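Local coordinates for catechol 1,2-dioxygenase (Burkholderia ambifaria, PDB 5VXT), which probably cleaves the catechol ring between its two hydroxyl-bearing carbons, adding dioxygen at a non-haem iron(III) to give cis,cis-muconate, at residues A86-G91 with Q223-R228; L148-T153 with A237-F242; V212-P217 with D265-A270; F255-D260 with Q296-N301. All coordinates share one frame; numbering follows the deposited sequence.

Interaction 1 of 4, residues A86-G91 with Q223-R228; sequences ALLAAG and QQLLDR. With PTY (phosphatidylethanolamine), chain I.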
# COMPACT_ATOMS: atom_id res chain seq x y z
N ALA B 86 3.91 -4.35 6.87
CA ALA B 86 4.62 -5.60 7.17
C ALA B 86 3.76 -6.54 8.00
O ALA B 86 3.93 -7.77 7.91
CB ALA B 86 5.94 -5.31 7.89
N LEU B 87 2.85 -6.01 8.80
CA LEU B 87 1.92 -6.87 9.54
C LEU B 87 0.96 -7.57 8.59
O LEU B 87 0.65 -8.75 8.77
CB LEU B 87 1.16 -6.04 10.57
CG LEU B 87 0.30 -6.75 11.60
CD1 LEU B 87 1.14 -7.77 12.34
CD2 LEU B 87 -0.27 -5.75 12.58
N LEU B 88 0.48 -6.86 7.57
CA LEU B 88 -0.37 -7.50 6.57
C LEU B 88 0.42 -8.50 5.73
O LEU B 88 -0.12 -9.54 5.32
CB LEU B 88 -1.02 -6.45 5.67
CG LEU B 88 -2.02 -7.01 4.66
CD1 LEU B 88 -3.24 -7.53 5.40
CD2 LEU B 88 -2.42 -5.90 3.68
N ALA B 89 1.69 -8.19 5.43
CA ALA B 89 2.50 -9.13 4.67
C ALA B 89 2.60 -10.47 5.40
O ALA B 89 2.56 -11.54 4.78
CB ALA B 89 3.89 -8.54 4.42
N ALA B 90 2.70 -10.43 6.73
CA ALA B 90 2.66 -11.66 7.51
C ALA B 90 1.27 -12.28 7.48
O ALA B 90 1.12 -13.48 7.25
CB ALA B 90 3.09 -11.38 8.95
N GLY B 91 0.24 -11.45 7.70
CA GLY B 91 -1.11 -11.96 7.82
C GLY B 91 -1.65 -12.57 6.54
O GLY B 91 -2.50 -13.47 6.60
N GLN B 223 -6.18 -5.97 10.82
CA GLN B 223 -7.35 -6.62 11.40
C GLN B 223 -8.63 -6.25 10.65
O GLN B 223 -9.53 -7.08 10.53
CB GLN B 223 -7.50 -6.24 12.87
CG GLN B 223 -8.50 -7.10 13.60
CD GLN B 223 -8.09 -8.55 13.60
OE1 GLN B 223 -7.03 -8.91 14.12
NE2 GLN B 223 -8.91 -9.40 12.99
N GLN B 224 -8.71 -5.02 10.15
CA GLN B 224 -9.88 -4.62 9.36
C GLN B 224 -10.06 -5.53 8.15
O GLN B 224 -11.16 -6.03 7.89
CB GLN B 224 -9.75 -3.16 8.94
CG GLN B 224 -10.85 -2.66 8.02
CD GLN B 224 -10.69 -1.20 7.65
OE1 GLN B 224 -10.73 -0.32 8.52
NE2 GLN B 224 -10.49 -0.92 6.37
N LEU B 225 -8.98 -5.77 7.40
CA LEU B 225 -9.08 -6.66 6.24
C LEU B 225 -9.31 -8.11 6.67
O LEU B 225 -10.13 -8.81 6.08
CB LEU B 225 -7.82 -6.56 5.38
CG LEU B 225 -7.73 -7.47 4.15
CD1 LEU B 225 -8.97 -7.33 3.27
CD2 LEU B 225 -6.47 -7.19 3.33
N LEU B 226 -8.58 -8.57 7.70
CA LEU B 226 -8.83 -9.91 8.23
C LEU B 226 -10.29 -10.07 8.65
O LEU B 226 -10.93 -11.08 8.33
CB LEU B 226 -7.91 -10.20 9.42
CG LEU B 226 -6.42 -10.33 9.10
CD1 LEU B 226 -5.66 -10.64 10.37
CD2 LEU B 226 -6.20 -11.41 8.06
N ASP B 227 -10.84 -9.09 9.36
CA ASP B 227 -12.25 -9.13 9.72
C ASP B 227 -13.12 -9.30 8.48
O ASP B 227 -14.06 -10.10 8.47
CB ASP B 227 -12.66 -7.86 10.47
CG ASP B 227 -12.14 -7.83 11.90
OD1 ASP B 227 -12.14 -6.74 12.51
OD2 ASP B 227 -11.74 -8.90 12.42
N ARG B 228 -12.81 -8.55 7.41
CA ARG B 228 -13.60 -8.66 6.19
C ARG B 228 -13.46 -10.03 5.55
O ARG B 228 -14.42 -10.54 4.94
CB ARG B 228 -13.18 -7.56 5.21
CG ARG B 228 -14.11 -7.41 4.05
CD ARG B 228 -13.91 -6.07 3.36
NE ARG B 228 -14.99 -5.82 2.42
CZ ARG B 228 -16.09 -5.14 2.71
NH1 ARG B 228 -16.25 -4.63 3.92
NH2 ARG B 228 -17.02 -4.96 1.78
C1 PTY I . -14.51 -2.51 0.53
C2 PTY I . -13.54 0.65 6.16
C3 PTY I . -14.74 0.83 5.24
O4 PTY I . -14.24 -3.72 -0.16
C5 PTY I . -14.12 -1.35 2.71
C6 PTY I . -13.70 -2.52 1.82
O7 PTY I . -12.31 -2.41 1.51
C8 PTY I . -11.45 -2.99 2.54
O10 PTY I . -11.89 -3.26 3.65
C11 PTY I . -10.00 -3.25 2.21
C12 PTY I . -9.92 -4.27 1.08
C13 PTY I . -8.73 -3.95 0.20
C14 PTY I . -7.87 -5.17 -0.09
C15 PTY I . -6.57 -4.69 -0.73
C16 PTY I . -5.42 -5.64 -0.44
C17 PTY I . -5.34 -6.76 -1.47
C18 PTY I . -4.19 -7.69 -1.10
C19 PTY I . -3.91 -8.70 -2.19
C20 PTY I . -2.47 -9.18 -2.10
C21 PTY I . -1.51 -8.01 -2.27
C22 PTY I . -1.56 -7.49 -3.71
C23 PTY I . -0.69 -6.24 -3.87
C24 PTY I . -0.08 -6.14 -5.26
C25 PTY I . -1.13 -5.94 -6.34
C26 PTY I . -0.50 -6.08 -7.72
C27 PTY I . 0.23 -7.41 -7.84
C28 PTY I . -0.37 -8.28 -8.93
C29 PTY I . -1.82 -8.59 -8.65
C30 PTY I . -14.52 -3.87 -1.57
C31 PTY I . -14.11 -5.14 -2.29
O30 PTY I . -15.09 -2.97 -2.15
C32 PTY I . -12.61 -5.32 -2.14
C33 PTY I . -11.92 -4.01 -2.49
C34 PTY I . -11.00 -4.17 -3.69
C35 PTY I . -9.64 -4.66 -3.25
C36 PTY I . -8.67 -4.67 -4.42
C37 PTY I . -8.66 -3.30 -5.10
C38 PTY I . -7.53 -3.21 -6.10
C39 PTY I . -7.02 -1.78 -6.21
C40 PTY I . -6.06 -1.45 -5.08
C41 PTY I . -4.63 -1.75 -5.49
C42 PTY I . -4.22 -3.13 -4.99
C43 PTY I . -4.41 -3.23 -3.49
C44 PTY I . -3.21 -3.86 -2.81
P1 PTY I . -15.29 1.01 2.65
O11 PTY I . -14.31 1.17 3.92
O12 PTY I . -14.99 2.13 1.68
O13 PTY I . -16.70 0.82 3.17
O14 PTY I . -14.79 -0.35 1.94
N1 PTY I . -12.98 1.94 6.50
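Leu225 of helix 221-229 and Leu88 of helix 85-91 touch through one methyl pair, Leu88 CD1 to Leu225 CD2 at 3.9 Å. Followed outward, Leu225 starts with a CB directed toward helix 85-91. With CG anti to the backbone N (chi1 177°), the branch point divides its methyls between two partners: CD2 takes Leu88, whose side chain crosses it at about a right angle, and CD1 lies 3.9 Å from lipid atom C12. One leucine thus touches both a protein helix and a phosphatidylethanolamine acyl chain. Tyr75 of helix 66-81 packs on both leucines. Further along, Gly91 and Leu226 have their CA atoms 8.0 Å apart, and the Leu226 methyl CD2 only grazes Gly91 O, an atom hydrogen-bonded by Arg231 NH1. At the lipid's glycerol end, Arg228 lays its guanidinium flat beneath lipid C6, which sits 3.5 Å above the plane over its centre; Arg228 NE is held by Thr44 OG1 of the second subunit. No hydrogen bond links the two segments. Leucines lined along acyl chains, with the neighbouring subunit beside the glycerol end, fit the hydrophobic phospholipid tunnel at the helical dimer interface of catechol 1,2-dioxygenases.

Interaction 2 of 4, residues L148-T153 with A237-F242; sequences LVIHGT and AHVHFF. With FE (Fe (III) ion), chain J; CAQ (catechol), chain K.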
# COMPACT_ATOMS: atom_id res chain seq x y z
N LEU B 148 10.75 -17.97 32.98
CA LEU B 148 11.04 -18.93 31.92
C LEU B 148 12.54 -18.92 31.63
O LEU B 148 13.12 -17.85 31.41
CB LEU B 148 10.26 -18.60 30.64
CG LEU B 148 10.61 -19.41 29.39
CD1 LEU B 148 10.08 -20.83 29.47
CD2 LEU B 148 10.06 -18.71 28.15
N VAL B 149 13.16 -20.10 31.61
CA VAL B 149 14.56 -20.24 31.24
C VAL B 149 14.64 -20.95 29.89
O VAL B 149 14.12 -22.06 29.74
CB VAL B 149 15.37 -21.01 32.30
CG1 VAL B 149 16.76 -21.29 31.77
CG2 VAL B 149 15.45 -20.19 33.57
N ILE B 150 15.28 -20.31 28.92
CA ILE B 150 15.55 -20.90 27.62
C ILE B 150 17.05 -21.11 27.51
O ILE B 150 17.83 -20.17 27.70
CB ILE B 150 15.05 -20.01 26.47
CG1 ILE B 150 13.61 -19.57 26.72
CG2 ILE B 150 15.17 -20.76 25.15
CD1 ILE B 150 13.12 -18.52 25.73
N HIS B 151 17.46 -22.34 27.20
CA HIS B 151 18.88 -22.66 27.18
C HIS B 151 19.14 -23.71 26.11
O HIS B 151 18.28 -24.54 25.81
CB HIS B 151 19.36 -23.18 28.54
CG HIS B 151 18.70 -24.45 28.97
ND1 HIS B 151 19.28 -25.69 28.82
CD2 HIS B 151 17.50 -24.67 29.55
CE1 HIS B 151 18.47 -26.61 29.29
NE2 HIS B 151 17.38 -26.02 29.75
N GLY B 152 20.34 -23.68 25.56
CA GLY B 152 20.76 -24.73 24.67
C GLY B 152 22.15 -24.46 24.15
O GLY B 152 22.88 -23.63 24.69
N THR B 153 22.50 -25.17 23.09
CA THR B 153 23.79 -25.01 22.45
C THR B 153 23.61 -24.65 20.98
O THR B 153 22.65 -25.07 20.33
CB THR B 153 24.63 -26.29 22.53
OG1 THR B 153 24.03 -27.29 21.70
CG2 THR B 153 24.68 -26.79 23.96
N ALA B 237 1.61 -18.13 21.47
CA ALA B 237 2.77 -17.63 22.21
C ALA B 237 4.05 -18.19 21.61
O ALA B 237 4.13 -19.37 21.26
CB ALA B 237 2.66 -18.02 23.69
N HIS B 238 5.07 -17.34 21.49
CA HIS B 238 6.26 -17.72 20.75
C HIS B 238 7.42 -16.84 21.18
O HIS B 238 7.24 -15.81 21.84
CB HIS B 238 6.04 -17.61 19.24
CG HIS B 238 5.76 -16.22 18.80
ND1 HIS B 238 4.50 -15.66 18.88
CD2 HIS B 238 6.57 -15.26 18.30
CE1 HIS B 238 4.55 -14.42 18.43
NE2 HIS B 238 5.79 -14.15 18.07
N VAL B 239 8.62 -17.26 20.78
CA VAL B 239 9.86 -16.53 21.02
C VAL B 239 10.66 -16.51 19.72
O VAL B 239 10.80 -17.56 19.08
CB VAL B 239 10.69 -17.16 22.16
CG1 VAL B 239 11.98 -16.41 22.36
CG2 VAL B 239 9.89 -17.19 23.44
N HIS B 240 11.17 -15.34 19.34
CA HIS B 240 11.95 -15.16 18.12
C HIS B 240 13.44 -15.32 18.38
O HIS B 240 13.94 -14.96 19.45
CB HIS B 240 11.74 -13.76 17.55
CG HIS B 240 10.34 -13.50 17.08
ND1 HIS B 240 9.95 -13.71 15.77
CD2 HIS B 240 9.25 -13.02 17.72
CE1 HIS B 240 8.68 -13.37 15.63
NE2 HIS B 240 8.23 -12.95 16.80
N PHE B 241 14.17 -15.80 17.37
CA PHE B 241 15.62 -15.80 17.43
C PHE B 241 16.27 -15.41 16.11
O PHE B 241 15.81 -15.80 15.03
CB PHE B 241 16.18 -17.17 17.85
CG PHE B 241 15.65 -17.66 19.17
CD1 PHE B 241 16.33 -17.38 20.35
CD2 PHE B 241 14.48 -18.40 19.23
CE1 PHE B 241 15.85 -17.83 21.58
CE2 PHE B 241 13.99 -18.85 20.45
CZ PHE B 241 14.68 -18.56 21.62
N PHE B 242 17.35 -14.64 16.22
CA PHE B 242 18.42 -14.56 15.23
C PHE B 242 19.62 -15.31 15.77
O PHE B 242 19.94 -15.17 16.96
CB PHE B 242 18.87 -13.11 14.99
CG PHE B 242 17.97 -12.32 14.11
CD1 PHE B 242 17.24 -12.94 13.11
CD2 PHE B 242 17.88 -10.95 14.27
CE1 PHE B 242 16.41 -12.19 12.28
CE2 PHE B 242 17.04 -10.19 13.44
CZ PHE B 242 16.32 -10.83 12.46
FE FE J . 6.44 -12.29 17.54
C1 CAQ K . 3.16 -10.15 13.61
C2 CAQ K . 3.64 -9.96 14.91
C3 CAQ K . 4.57 -10.85 15.42
O3 CAQ K . 5.07 -10.71 16.68
C4 CAQ K . 5.03 -11.98 14.59
O4 CAQ K . 5.93 -12.85 15.10
C5 CAQ K . 4.52 -12.13 13.31
C6 CAQ K . 3.59 -11.22 12.82
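Ile150 and Val239 lie on strands of two different sheets, their CA atoms 9.7 Å apart with no backbone hydrogen bond between the segments, a spacing that fits face-to-face packing in a beta sandwich. Both side chains point into the gap and meet tip to tip, Ile150 CD1 standing 4.1 Å from Val239 CG1. Ile150 places CG1 anti to the carbonyl carbon (chi1 -49°), which carries CD1 to the valine, while its other branch, CG2, reaches Phe241 CZ at 4.2 Å. The phenyl ring comes from the opposite direction, and the Phe241 ring also meets Phe302 edge-to-face.

Strand alternation sends His238 and His240 to the other surface of the same strand, where each binds iron through NE2: His238 NE2 to the iron is 2.0 Å and His240 NE2 to the iron is also 2.0 Å. A hydrogen bond between His238 ND1 and Pro236 O fixes the rotation of the first ring; the second stacks on Trp170. Catechol chelates the metal, catechol O3 lying 2.3 Å and catechol O4 2.5 Å from the iron, and Tyr178 is the remaining protein ligand. Two histidines, one tyrosine and a chelating catechol are consistent with the substrate complex of intradiol enzymes, in which a second, axial tyrosine has left the ferric ion and the bound substrate is readied for attack by dioxygen.

Interaction 3 of 4, residues V212-P217 with D265-A270; sequences VGYGCP and DDFAYA. With CAQ (catechol), chain K; EDO (1,2-ethanediol), chain M.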
# COMPACT_ATOMS: atom_id res chain seq x y z
N VAL B 212 2.78 -14.49 26.10
CA VAL B 212 1.46 -14.90 25.65
C VAL B 212 1.30 -14.43 24.21
O VAL B 212 2.01 -13.54 23.74
CB VAL B 212 0.33 -14.35 26.55
CG1 VAL B 212 0.05 -12.90 26.23
CG2 VAL B 212 -0.94 -15.19 26.39
N GLY B 213 0.35 -15.04 23.50
CA GLY B 213 0.24 -14.83 22.07
C GLY B 213 -0.08 -13.39 21.70
O GLY B 213 -0.64 -12.61 22.48
N TYR B 214 0.28 -13.05 20.46
CA TYR B 214 0.11 -11.72 19.89
C TYR B 214 -1.25 -11.59 19.22
O TYR B 214 -1.85 -12.57 18.77
CB TYR B 214 1.24 -11.44 18.88
CG TYR B 214 1.11 -10.16 18.07
CD1 TYR B 214 1.71 -8.98 18.49
CD2 TYR B 214 0.40 -10.14 16.87
CE1 TYR B 214 1.59 -7.81 17.75
CE2 TYR B 214 0.27 -8.97 16.13
CZ TYR B 214 0.87 -7.81 16.57
OH TYR B 214 0.75 -6.65 15.83
N GLY B 215 -1.76 -10.36 19.18
CA GLY B 215 -2.98 -10.06 18.45
C GLY B 215 -2.83 -8.76 17.70
O GLY B 215 -2.28 -7.80 18.25
N CYS B 216 -3.29 -8.71 16.45
CA CYS B 216 -3.20 -7.49 15.67
C CYS B 216 -3.91 -6.34 16.39
O CYS B 216 -4.90 -6.56 17.10
CB CYS B 216 -3.82 -7.68 14.29
SG CYS B 216 -2.87 -8.70 13.17
N PRO B 217 -3.43 -5.11 16.22
CA PRO B 217 -4.18 -3.94 16.68
C PRO B 217 -5.61 -3.99 16.18
O PRO B 217 -5.86 -4.09 14.97
CB PRO B 217 -3.42 -2.76 16.06
CG PRO B 217 -2.03 -3.28 15.86
CD PRO B 217 -2.16 -4.75 15.57
N ASP B 265 -3.14 -22.71 14.21
CA ASP B 265 -4.04 -21.72 13.60
C ASP B 265 -3.43 -20.33 13.76
O ASP B 265 -4.07 -19.38 14.22
CB ASP B 265 -5.44 -21.80 14.22
CG ASP B 265 -6.50 -21.09 13.38
OD1 ASP B 265 -7.63 -20.93 13.86
OD2 ASP B 265 -6.20 -20.69 12.23
N ASP B 266 -2.15 -20.20 13.37
CA ASP B 266 -1.42 -18.95 13.43
C ASP B 266 -1.85 -18.07 12.27
O ASP B 266 -1.87 -18.53 11.12
CB ASP B 266 0.08 -19.27 13.35
CG ASP B 266 0.98 -18.04 13.38
OD1 ASP B 266 2.20 -18.25 13.20
OD2 ASP B 266 0.54 -16.90 13.60
N PHE B 267 -2.20 -16.82 12.55
CA PHE B 267 -2.64 -15.95 11.45
C PHE B 267 -1.50 -15.57 10.52
O PHE B 267 -1.76 -15.07 9.42
CB PHE B 267 -3.32 -14.68 11.98
CG PHE B 267 -2.42 -13.46 12.06
CD1 PHE B 267 -2.49 -12.45 11.09
CD2 PHE B 267 -1.53 -13.30 13.11
CE1 PHE B 267 -1.68 -11.33 11.17
CE2 PHE B 267 -0.71 -12.18 13.19
CZ PHE B 267 -0.79 -11.20 12.22
N ALA B 268 -0.25 -15.83 10.92
CA ALA B 268 0.92 -15.53 10.09
C ALA B 268 1.59 -16.79 9.57
O ALA B 268 2.68 -16.71 8.97
CB ALA B 268 1.91 -14.67 10.88
N TYR B 269 0.98 -17.96 9.81
CA TYR B 269 1.35 -19.22 9.15
C TYR B 269 2.80 -19.62 9.42
O TYR B 269 3.46 -20.19 8.56
CB TYR B 269 1.07 -19.13 7.65
CG TYR B 269 -0.36 -18.72 7.34
CD1 TYR B 269 -0.68 -17.43 6.93
CD2 TYR B 269 -1.39 -19.63 7.50
CE1 TYR B 269 -2.02 -17.07 6.67
CE2 TYR B 269 -2.69 -19.29 7.25
CZ TYR B 269 -3.01 -18.02 6.84
OH TYR B 269 -4.35 -17.74 6.60
N ALA B 270 3.29 -19.35 10.64
CA ALA B 270 4.72 -19.48 10.94
C ALA B 270 5.08 -20.73 11.74
O ALA B 270 6.27 -20.98 11.96
CB ALA B 270 5.21 -18.25 11.72
C1 CAQ K . 3.16 -10.15 13.61
C2 CAQ K . 3.64 -9.96 14.91
C3 CAQ K . 4.57 -10.85 15.42
O3 CAQ K . 5.07 -10.71 16.68
C4 CAQ K . 5.03 -11.98 14.59
O4 CAQ K . 5.93 -12.85 15.10
C5 CAQ K . 4.52 -12.13 13.31
C6 CAQ K . 3.59 -11.22 12.82
C1 EDO M . -0.54 -23.16 11.07
O1 EDO M . -0.15 -22.23 12.07
C2 EDO M . 0.36 -22.93 9.86
O2 EDO M . 1.68 -22.64 10.35
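Tyr214 and Phe267 present their rings to each other obliquely, Tyr214 CD2 to Phe267 CE2 at 4.4 Å. Over the centre of one tyrosine face sits catechol C2, 3.6 Å above the plane; CG anti to the backbone N (chi1 173°) carries the ring out of the loop to the substrate. One face of the Phe267 ring has Ala268 CB above its rim. The tightest approach across the loops is made by Cys216, whose SG is 3.4 Å from Phe267 CZ. This is a sulfur-aromatic contact, but an oblique one: the sulfur lies 4.0 Å from the ring centroid of Phe267 and 38° off the normal. The phenyl group is also turned to chi1 97°, away from any staggered position, which suggests mild strain.

Just before Phe267, Asp266 shapes the backbone, opening a type I turn that ends at Tyr269. Its OD2 accepts from Ala268 N at 3.0 Å, making an Asx turn, and OD1 accepts from Ala270 N at the same 3.0 Å, both donors standing well above the carboxylate plane. OD1 also forms a salt bridge with Arg235 NH2, and Arg235 NH1 hydrogen-bonds the catechol. Asp266 is therefore a second-shell residue that positions a first-shell arginine while fixing the turn that presents Phe267. Leu87 of helix 85-91 touches Tyr214, Cys216 and Phe267 alike. With a tyrosine face against the C2 edge of the substrate ring and an arginine held by a carboxylate, Tyr214 and Arg235 line this dioxygenase's catechol pocket, and Phe267 packs against Tyr214 beside it.

Interaction 4 of 4, residues F255-D260 with Q296-N301; sequences FNIEGD and QDIEFN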
# COMPACT_ATOMS: atom_id res chain seq x y z
N PHE B 255 10.36 -20.45 18.17
CA PHE B 255 9.65 -21.63 18.62
C PHE B 255 8.35 -21.18 19.29
O PHE B 255 8.23 -20.05 19.77
CB PHE B 255 10.49 -22.59 19.52
CG PHE B 255 10.95 -22.01 20.83
CD1 PHE B 255 10.05 -21.64 21.82
CD2 PHE B 255 12.31 -21.94 21.11
CE1 PHE B 255 10.50 -21.15 23.03
CE2 PHE B 255 12.76 -21.46 22.32
CZ PHE B 255 11.85 -21.06 23.28
N ASN B 256 7.37 -22.07 19.26
CA ASN B 256 6.07 -21.85 19.87
C ASN B 256 6.06 -22.48 21.25
O ASN B 256 6.72 -23.50 21.49
CB ASN B 256 4.96 -22.46 19.02
CG ASN B 256 4.52 -21.55 17.87
OD1 ASN B 256 4.62 -20.32 17.95
ND2 ASN B 256 4.02 -22.15 16.80
N ILE B 257 5.31 -21.87 22.17
CA ILE B 257 5.12 -22.45 23.49
C ILE B 257 4.24 -23.68 23.38
O ILE B 257 3.13 -23.63 22.82
CB ILE B 257 4.51 -21.43 24.46
CG1 ILE B 257 5.43 -20.22 24.61
CG2 ILE B 257 4.20 -22.10 25.82
CD1 ILE B 257 6.84 -20.58 25.04
N GLU B 258 4.73 -24.80 23.91
CA GLU B 258 4.00 -26.06 23.82
C GLU B 258 2.59 -25.92 24.38
O GLU B 258 2.39 -25.33 25.45
CB GLU B 258 4.78 -27.14 24.57
CG GLU B 258 3.95 -28.28 25.10
CD GLU B 258 4.81 -29.40 25.67
OE1 GLU B 258 4.71 -30.54 25.16
OE2 GLU B 258 5.58 -29.15 26.63
N GLY B 259 1.61 -26.43 23.64
CA GLY B 259 0.25 -26.52 24.13
C GLY B 259 -0.63 -25.33 23.84
O GLY B 259 -1.81 -25.36 24.22
N ASP B 260 -0.12 -24.29 23.20
CA ASP B 260 -0.96 -23.14 22.87
C ASP B 260 -2.04 -23.57 21.88
O ASP B 260 -1.72 -24.18 20.85
CB ASP B 260 -0.10 -22.01 22.29
CG ASP B 260 -0.85 -20.69 22.22
OD1 ASP B 260 -1.87 -20.62 21.50
OD2 ASP B 260 -0.41 -19.74 22.91
N GLN B 296 9.50 -22.52 34.50
CA GLN B 296 9.41 -23.33 33.30
C GLN B 296 10.71 -23.23 32.51
O GLN B 296 11.35 -22.18 32.47
CB GLN B 296 8.22 -22.89 32.44
CG GLN B 296 6.90 -23.40 33.00
CD GLN B 296 5.68 -22.80 32.33
OE1 GLN B 296 5.49 -21.59 32.32
NE2 GLN B 296 4.83 -23.66 31.77
N ASP B 297 11.09 -24.34 31.89
CA ASP B 297 12.41 -24.50 31.29
C ASP B 297 12.24 -25.08 29.90
O ASP B 297 11.51 -26.06 29.71
CB ASP B 297 13.27 -25.41 32.18
CG ASP B 297 14.68 -25.55 31.68
OD1 ASP B 297 15.00 -26.58 31.03
OD2 ASP B 297 15.48 -24.63 31.93
N ILE B 298 12.89 -24.46 28.91
CA ILE B 298 12.86 -24.97 27.55
C ILE B 298 14.29 -25.18 27.08
O ILE B 298 15.06 -24.22 27.00
CB ILE B 298 12.12 -24.02 26.59
CG1 ILE B 298 10.69 -23.79 27.04
CG2 ILE B 298 12.16 -24.61 25.19
CD1 ILE B 298 9.86 -22.99 26.07
N GLU B 299 14.62 -26.42 26.74
CA GLU B 299 15.90 -26.72 26.11
C GLU B 299 15.72 -26.66 24.60
O GLU B 299 14.87 -27.36 24.04
CB GLU B 299 16.45 -28.08 26.55
CG GLU B 299 17.73 -28.47 25.80
CD GLU B 299 18.44 -29.67 26.40
OE1 GLU B 299 18.17 -30.02 27.57
OE2 GLU B 299 19.29 -30.26 25.69
N PHE B 300 16.49 -25.81 23.94
CA PHE B 300 16.37 -25.67 22.50
C PHE B 300 17.74 -25.38 21.92
O PHE B 300 18.36 -24.36 22.26
CB PHE B 300 15.38 -24.58 22.12
CG PHE B 300 14.98 -24.62 20.69
CD1 PHE B 300 14.03 -25.52 20.24
CD2 PHE B 300 15.57 -23.77 19.77
CE1 PHE B 300 13.65 -25.56 18.91
CE2 PHE B 300 15.20 -23.81 18.45
CZ PHE B 300 14.25 -24.71 18.02
N ASN B 301 18.21 -26.25 21.05
CA ASN B 301 19.50 -26.10 20.41
C ASN B 301 19.31 -25.52 19.02
O ASN B 301 18.27 -25.72 18.38
CB ASN B 301 20.21 -27.44 20.31
CG ASN B 301 20.44 -28.05 21.68
OD1 ASN B 301 20.78 -27.35 22.64
ND2 ASN B 301 20.24 -29.36 21.78
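Asp297 OD1, on the strand that sets Ile298 and Phe300 against Phe255, accepts a hydrogen bond from His151 NE2 and takes a long, weak ion pair from Lys282 NZ. This grip lies on the face of its sheet turned away from the core of a beta sandwich; the neighbouring side chains point into the core toward the other sheet. There Phe255 carries CG between its own backbone N and carbonyl carbon (chi1 63°), a setting that brings one end of its ring onto the isoleucine and one side onto the second phenylalanine. Ile298 CG2 lies over a face of the Phe255 ring, while the methyl CD1 comes closer, 3.6 Å from Phe255 CE1. The two aromatic rings meet obliquely, their planes at 56° and centroids of Phe255 and Phe300 5.2 Å apart. Pro277 touches both phenylalanines, and Phe255 also meets Phe241 and Ile150 within the core. Past the strand end, Ile257 begins a type II turn with Gly259 at its third position. Its side chain crosses that of Ile298 at about a right angle, Ile257 CD1 reaching Ile298 CD1 at 4.0 Å. On the aromatic side, Phe255 CD2 sits 3.8 Å above the Phe300 ring plane, toward its rim.

Interactions 2 and 4 describe neighbouring parts of one sandwich core: their centres are 7 Å apart, strands 238-244 and 251-256 pair in one sheet, and strands 147-155 and 295-303 in the other. Interaction 3 bridges this domain to the helices. It meets interaction 1 directly, Gly91 CA lying 3.5 Å from Phe267 CE1 and Leu87 CD2 3.5 Å from Tyr214 OH, with centres about 11 Å apart. Toward interaction 2 it packs through Ala237 CB, 3.8 Å from Gly213 N. Catechol is touched by interactions 1, 2 and 3, so the substrate sits where helices, loops and the iron-binding strand converge; the Phe255 side chain in interaction 4 remains about 12 Å from it.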